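Local coordinates for putative drug/sodium antiporter (Escherichia coli, PDB 4Z3N), which is a membrane transporter of the MATE family that probably exports small molecules such as the genotoxin colibactin by antiport, at residues 277-288 against 425-436. Numbering follows the deposited sequence.
With OLC ((2R)-2,3-dihydroxypropyl (9Z)-octadec-9-enoate), chain B.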
loop_
_atom_site.group_PDB
_atom_site.type_symbol
_atom_site.label_atom_id
_atom_site.label_comp_id
_atom_site.label_asym_id
_atom_site.label_seq_id
_atom_site.Cartn_x
_atom_site.Cartn_y
_atom_site.Cartn_z
ATOM N N TYR A 277 -18.306 -3.685 -2.274
ATOM C CA TYR A 277 -18.841 -2.382 -1.883
ATOM C C TYR A 277 -19.416 -1.644 -3.088
ATOM O O TYR A 277 -20.497 -1.055 -3.022
ATOM C CB TYR A 277 -17.753 -1.537 -1.228
ATOM C CG TYR A 277 -18.211 -0.218 -0.644
ATOM C CD1 TYR A 277 -18.822 -0.164 0.594
ATOM C CD2 TYR A 277 -17.987 0.974 -1.316
ATOM C CE1 TYR A 277 -19.219 1.040 1.150
ATOM C CE2 TYR A 277 -18.384 2.187 -0.776
ATOM C CZ TYR A 277 -18.996 2.215 0.465
ATOM O OH TYR A 277 -19.390 3.423 1.015
ATOM N N ASN A 278 -18.680 -1.671 -4.190
ATOM C CA ASN A 278 -19.141 -1.042 -5.410
ATOM C C ASN A 278 -20.394 -1.721 -5.939
ATOM O O ASN A 278 -21.341 -1.050 -6.326
ATOM C CB ASN A 278 -18.026 -1.043 -6.449
ATOM C CG ASN A 278 -17.039 0.065 -6.208
ATOM O OD1 ASN A 278 -17.184 0.825 -5.249
ATOM N ND2 ASN A 278 -16.029 0.171 -7.067
ATOM N N PHE A 279 -20.399 -3.050 -5.905
ATOM C CA PHE A 279 -21.555 -3.849 -6.301
ATOM C C PHE A 279 -22.825 -3.366 -5.607
ATOM O O PHE A 279 -23.803 -3.027 -6.256
ATOM C CB PHE A 279 -21.288 -5.326 -5.982
ATOM C CG PHE A 279 -22.394 -6.260 -6.381
ATOM C CD1 PHE A 279 -22.650 -6.526 -7.716
ATOM C CD2 PHE A 279 -23.152 -6.911 -5.414
ATOM C CE1 PHE A 279 -23.657 -7.406 -8.083
ATOM C CE2 PHE A 279 -24.170 -7.794 -5.775
ATOM C CZ PHE A 279 -24.414 -8.043 -7.108
ATOM N N PHE A 280 -22.792 -3.314 -4.282
ATOM C CA PHE A 280 -23.942 -2.887 -3.496
ATOM C C PHE A 280 -24.352 -1.419 -3.790
ATOM O O PHE A 280 -25.538 -1.113 -3.980
ATOM C CB PHE A 280 -23.644 -3.061 -2.002
ATOM C CG PHE A 280 -23.969 -4.434 -1.462
ATOM C CD1 PHE A 280 -25.264 -4.775 -1.141
ATOM C CD2 PHE A 280 -22.968 -5.369 -1.234
ATOM C CE1 PHE A 280 -25.573 -6.034 -0.628
ATOM C CE2 PHE A 280 -23.265 -6.634 -0.718
ATOM C CZ PHE A 280 -24.569 -6.966 -0.420
ATOM N N ILE A 281 -23.373 -0.519 -3.827
ATOM C CA ILE A 281 -23.656 0.902 -3.982
ATOM C C ILE A 281 -24.381 1.183 -5.302
ATOM O O ILE A 281 -25.309 1.986 -5.358
ATOM C CB ILE A 281 -22.355 1.741 -3.914
ATOM C CG1 ILE A 281 -21.688 1.570 -2.556
ATOM C CG2 ILE A 281 -22.642 3.204 -4.121
ATOM C CD1 ILE A 281 -22.507 2.094 -1.409
ATOM N N VAL A 282 -23.946 0.495 -6.351
ATOM C CA VAL A 282 -24.433 0.713 -7.712
ATOM C C VAL A 282 -25.861 0.179 -7.913
ATOM O O VAL A 282 -26.705 0.858 -8.495
ATOM C CB VAL A 282 -23.470 0.051 -8.745
ATOM C CG1 VAL A 282 -24.223 -0.892 -9.647
ATOM C CG2 VAL A 282 -22.724 1.107 -9.552
ATOM N N ARG A 283 -26.120 -1.028 -7.417
ATOM C CA ARG A 283 -27.435 -1.645 -7.501
ATOM C C ARG A 283 -28.479 -0.906 -6.659
ATOM O O ARG A 283 -29.679 -1.103 -6.848
ATOM C CB ARG A 283 -27.361 -3.122 -7.075
ATOM C CG ARG A 283 -28.717 -3.835 -7.019
ATOM C CD ARG A 283 -28.583 -5.349 -7.159
ATOM N NE ARG A 283 -28.643 -6.039 -5.872
ATOM C CZ ARG A 283 -29.771 -6.409 -5.267
ATOM N NH1 ARG A 283 -30.947 -6.151 -5.825
ATOM N NH2 ARG A 283 -29.725 -7.038 -4.099
ATOM N N LEU A 284 -28.037 -0.050 -5.743
ATOM C CA LEU A 284 -28.980 0.686 -4.894
ATOM C C LEU A 284 -29.242 2.109 -5.392
ATOM O O LEU A 284 -30.391 2.480 -5.614
ATOM C CB LEU A 284 -28.497 0.725 -3.455
ATOM C CG LEU A 284 -28.669 -0.559 -2.649
ATOM C CD1 LEU A 284 -28.104 -0.375 -1.233
ATOM C CD2 LEU A 284 -30.129 -0.993 -2.626
ATOM N N ASP A 285 -28.198 2.929 -5.461
ATOM C CA ASP A 285 -28.274 4.214 -6.149
ATOM C C ASP A 285 -26.972 4.569 -6.892
ATOM O O ASP A 285 -25.913 4.733 -6.292
ATOM C CB ASP A 285 -28.658 5.303 -5.144
ATOM C CG ASP A 285 -28.853 6.660 -5.784
ATOM O OD1 ASP A 285 -28.013 7.069 -6.615
ATOM O OD2 ASP A 285 -29.850 7.331 -5.435
ATOM N N VAL A 286 -27.092 4.753 -8.195
ATOM C CA VAL A 286 -26.001 5.129 -9.082
ATOM C C VAL A 286 -25.240 6.377 -8.620
ATOM O O VAL A 286 -24.062 6.539 -8.945
ATOM C CB VAL A 286 -26.572 5.360 -10.526
ATOM C CG1 VAL A 286 -25.529 5.877 -11.506
ATOM C CG2 VAL A 286 -27.188 4.080 -11.035
ATOM N N ASN A 287 -25.914 7.269 -7.890
ATOM C CA ASN A 287 -25.284 8.514 -7.414
ATOM C C ASN A 287 -24.278 8.260 -6.269
ATOM O O ASN A 287 -23.216 8.889 -6.200
ATOM C CB ASN A 287 -26.346 9.520 -6.954
ATOM C CG ASN A 287 -27.287 9.958 -8.081
ATOM O OD1 ASN A 287 -26.861 10.579 -9.054
ATOM N ND2 ASN A 287 -28.578 9.660 -7.927
ATOM N N ALA A 288 -24.618 7.321 -5.386
ATOM C CA ALA A 288 -23.720 6.896 -4.317
ATOM C C ALA A 288 -22.419 6.319 -4.890
ATOM O O ALA A 288 -21.336 6.481 -4.310
ATOM C CB ALA A 288 -24.406 5.887 -3.424
ATOM N N ALA A 425 -28.856 -3.142 4.652
ATOM C CA ALA A 425 -29.263 -2.514 3.402
ATOM C C ALA A 425 -30.452 -3.206 2.690
ATOM O O ALA A 425 -31.146 -2.592 1.869
ATOM C CB ALA A 425 -28.076 -2.433 2.464
ATOM N N ILE A 426 -30.690 -4.477 2.995
ATOM C CA ILE A 426 -31.766 -5.202 2.337
ATOM C C ILE A 426 -32.847 -5.637 3.308
ATOM O O ILE A 426 -33.970 -5.152 3.239
ATOM C CB ILE A 426 -31.256 -6.443 1.606
ATOM C CG1 ILE A 426 -30.021 -6.115 0.750
ATOM C CG2 ILE A 426 -32.365 -7.022 0.772
ATOM C CD1 ILE A 426 -30.223 -5.034 -0.312
ATOM N N VAL A 427 -32.514 -6.553 4.210
ATOM C CA VAL A 427 -33.510 -7.109 5.130
ATOM C C VAL A 427 -34.176 -5.987 5.918
ATOM O O VAL A 427 -35.343 -5.673 5.677
ATOM C CB VAL A 427 -32.886 -8.138 6.095
ATOM C CG1 VAL A 427 -33.908 -8.634 7.090
ATOM C CG2 VAL A 427 -32.308 -9.295 5.320
ATOM N N LEU A 428 -33.441 -5.380 6.848
ATOM C CA LEU A 428 -33.848 -4.089 7.380
ATOM C C LEU A 428 -33.775 -3.208 6.160
ATOM O O LEU A 428 -32.954 -3.453 5.284
ATOM C CB LEU A 428 -32.939 -3.613 8.509
ATOM C CG LEU A 428 -33.141 -4.367 9.822
ATOM C CD1 LEU A 428 -34.605 -4.328 10.241
ATOM C CD2 LEU A 428 -32.681 -5.801 9.678
ATOM N N GLU A 429 -34.647 -2.228 6.039
ATOM C CA GLU A 429 -34.847 -1.654 4.711
ATOM C C GLU A 429 -34.016 -0.405 4.460
ATOM O O GLU A 429 -34.223 0.277 3.456
ATOM C CB GLU A 429 -36.340 -1.403 4.454
ATOM C CG GLU A 429 -37.088 -2.699 4.110
ATOM C CD GLU A 429 -38.600 -2.559 4.102
ATOM O OE1 GLU A 429 -39.110 -1.417 4.025
ATOM O OE2 GLU A 429 -39.282 -3.605 4.172
ATOM N N MET A 430 -33.084 -0.112 5.369
ATOM C CA MET A 430 -32.086 0.962 5.191
ATOM C C MET A 430 -31.466 0.714 3.837
ATOM O O MET A 430 -31.457 -0.433 3.391
ATOM C CB MET A 430 -31.030 0.922 6.307
ATOM C CG MET A 430 -31.626 0.720 7.697
ATOM S SD MET A 430 -30.492 0.549 9.080
ATOM C CE MET A 430 -29.398 1.940 8.776
ATOM N N ARG A 431 -31.032 1.724 3.097
ATOM C CA ARG A 431 -30.508 1.301 1.799
ATOM C C ARG A 431 -29.030 1.626 1.617
ATOM O O ARG A 431 -28.172 0.813 1.979
ATOM C CB ARG A 431 -31.329 1.921 0.667
ATOM C CG ARG A 431 -32.837 1.669 0.787
ATOM C CD ARG A 431 -33.588 2.074 -0.488
ATOM N NE ARG A 431 -34.235 0.930 -1.139
ATOM C CZ ARG A 431 -34.027 0.548 -2.399
ATOM N NH1 ARG A 431 -33.186 1.218 -3.184
ATOM N NH2 ARG A 431 -34.668 -0.511 -2.878
ATOM N N ILE A 432 -28.720 2.839 1.182
ATOM C CA ILE A 432 -27.329 3.240 1.061
ATOM C C ILE A 432 -26.758 3.519 2.459
ATOM O O ILE A 432 -25.605 3.203 2.732
ATOM C CB ILE A 432 -27.184 4.459 0.139
ATOM C CG1 ILE A 432 -27.471 4.047 -1.315
ATOM C CG2 ILE A 432 -25.805 5.090 0.271
ATOM C CD1 ILE A 432 -26.440 3.145 -1.920
ATOM N N THR A 433 -27.581 4.082 3.341
ATOM C CA THR A 433 -27.196 4.314 4.733
ATOM C C THR A 433 -26.823 3.001 5.402
ATOM O O THR A 433 -25.993 2.967 6.319
ATOM C CB THR A 433 -28.330 4.984 5.540
ATOM O OG1 THR A 433 -28.396 6.368 5.200
ATOM C CG2 THR A 433 -28.077 4.879 7.023
ATOM N N GLY A 434 -27.442 1.918 4.931
ATOM C CA GLY A 434 -27.169 0.588 5.448
ATOM C C GLY A 434 -25.815 0.069 4.991
ATOM O O GLY A 434 -25.137 -0.592 5.745
ATOM N N VAL A 435 -25.441 0.348 3.752
ATOM C CA VAL A 435 -24.119 0.016 3.268
ATOM C C VAL A 435 -23.053 0.686 4.136
ATOM O O VAL A 435 -22.167 0.025 4.683
ATOM C CB VAL A 435 -23.920 0.464 1.799
ATOM C CG1 VAL A 435 -22.524 0.073 1.311
ATOM C CG2 VAL A 435 -25.002 -0.121 0.893
ATOM N N TYR A 436 -23.153 2.007 4.257
ATOM C CA TYR A 436 -22.207 2.792 5.030
ATOM C C TYR A 436 -21.994 2.213 6.439
ATOM O O TYR A 436 -20.850 2.038 6.887
ATOM C CB TYR A 436 -22.685 4.228 5.138
ATOM C CG TYR A 436 -22.826 4.956 3.837
ATOM C CD1 TYR A 436 -22.157 4.541 2.699
ATOM C CD2 TYR A 436 -23.629 6.086 3.755
ATOM C CE1 TYR A 436 -22.284 5.246 1.499
ATOM C CE2 TYR A 436 -23.768 6.792 2.580
ATOM C CZ TYR A 436 -23.097 6.375 1.456
ATOM O OH TYR A 436 -23.255 7.102 0.306
HETATM C C18 OLC B . -6.645 -0.390 3.975
HETATM C C10 OLC B . -14.115 3.340 6.737
HETATM C C9 OLC B . -13.719 3.960 5.607
HETATM C C17 OLC B . -7.824 0.491 4.339
HETATM C C11 OLC B . -14.042 1.830 6.869
HETATM C C8 OLC B . -14.488 5.176 5.115
HETATM C C24 OLC B . -17.301 -3.261 3.041
HETATM C C16 OLC B . -8.938 -0.376 4.882
HETATM C C12 OLC B . -13.490 1.165 5.615
HETATM C C7 OLC B . -13.850 5.793 3.883
HETATM C C15 OLC B . -10.098 0.487 5.362
HETATM C C13 OLC B . -12.511 0.058 6.006
HETATM C C6 OLC B . -14.174 4.982 2.643
HETATM C C14 OLC B . -11.419 -0.164 4.975
HETATM C C5 OLC B . -15.649 4.642 2.590
HETATM C C4 OLC B . -15.867 3.438 1.684
HETATM C C3 OLC B . -14.906 2.323 2.044
HETATM C C2 OLC B . -15.355 0.987 1.483
HETATM C C21 OLC B . -15.234 -2.043 3.717
HETATM C C1 OLC B . -14.839 -0.146 2.361
HETATM C C22 OLC B . -15.918 -3.398 3.650
HETATM O O19 OLC B . -13.792 -0.047 2.985
HETATM O O25 OLC B . -17.520 -4.324 2.135
HETATM O O23 OLC B . -15.150 -4.280 2.855
HETATM O O20 OLC B . -15.637 -1.275 2.596
#
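Val435 is a knob set into a hole of Tyr277, Phe280, Ile281 and Leu284, knobs-into-holes packing between two antiparallel transmembrane helices of the MATE fold. Near this hole helix 250-284 gives way to helix 286-322 at the single residue Asp285, and helix 417-427 to helix 432-453 through the loop 428-431. The axes of 277-284 and 432-436 pass 10.0 Å apart at 165°. With chi1 at -179°, Val435 points CG1 away from its own backbone N and into the gap between Ile281 CD1 and Tyr277 CE1, while CG2 turns to Leu284 CD1. One turn earlier, Ile432 is a second bump: its CD1 fills the hollow between Leu284 CB, 3.5 Å away, and Ala288 CB, spanning the junction at Asp285. Asp285 is the N-cap of helix 286-322, its OD1 accepting from Asn287 N, and OD2 is hydrogen-bonded to the hydroxyl of Tyr371. Leu284 carries the largest share of the interface; CD1 also meets Ala425 CB at 4.2 Å, and CD2 lies over one face of the Arg431 guanidinium, 3.8 Å from NH1. The Tyr277 ring is sandwiched: Ile281 CG1 lies against one face, off-centre, and the lipid OLC covers the opposite face, with C2 over the ring centre 3.6 Å above its plane. Phe292 adds an edge-to-face ring contact, and Gln375 OE1 is hydrogen-bonded to the Tyr277 hydroxyl. That same OH meets the edge of the Tyr436 ring near its plane, 3.4 Å from Tyr436 CD1.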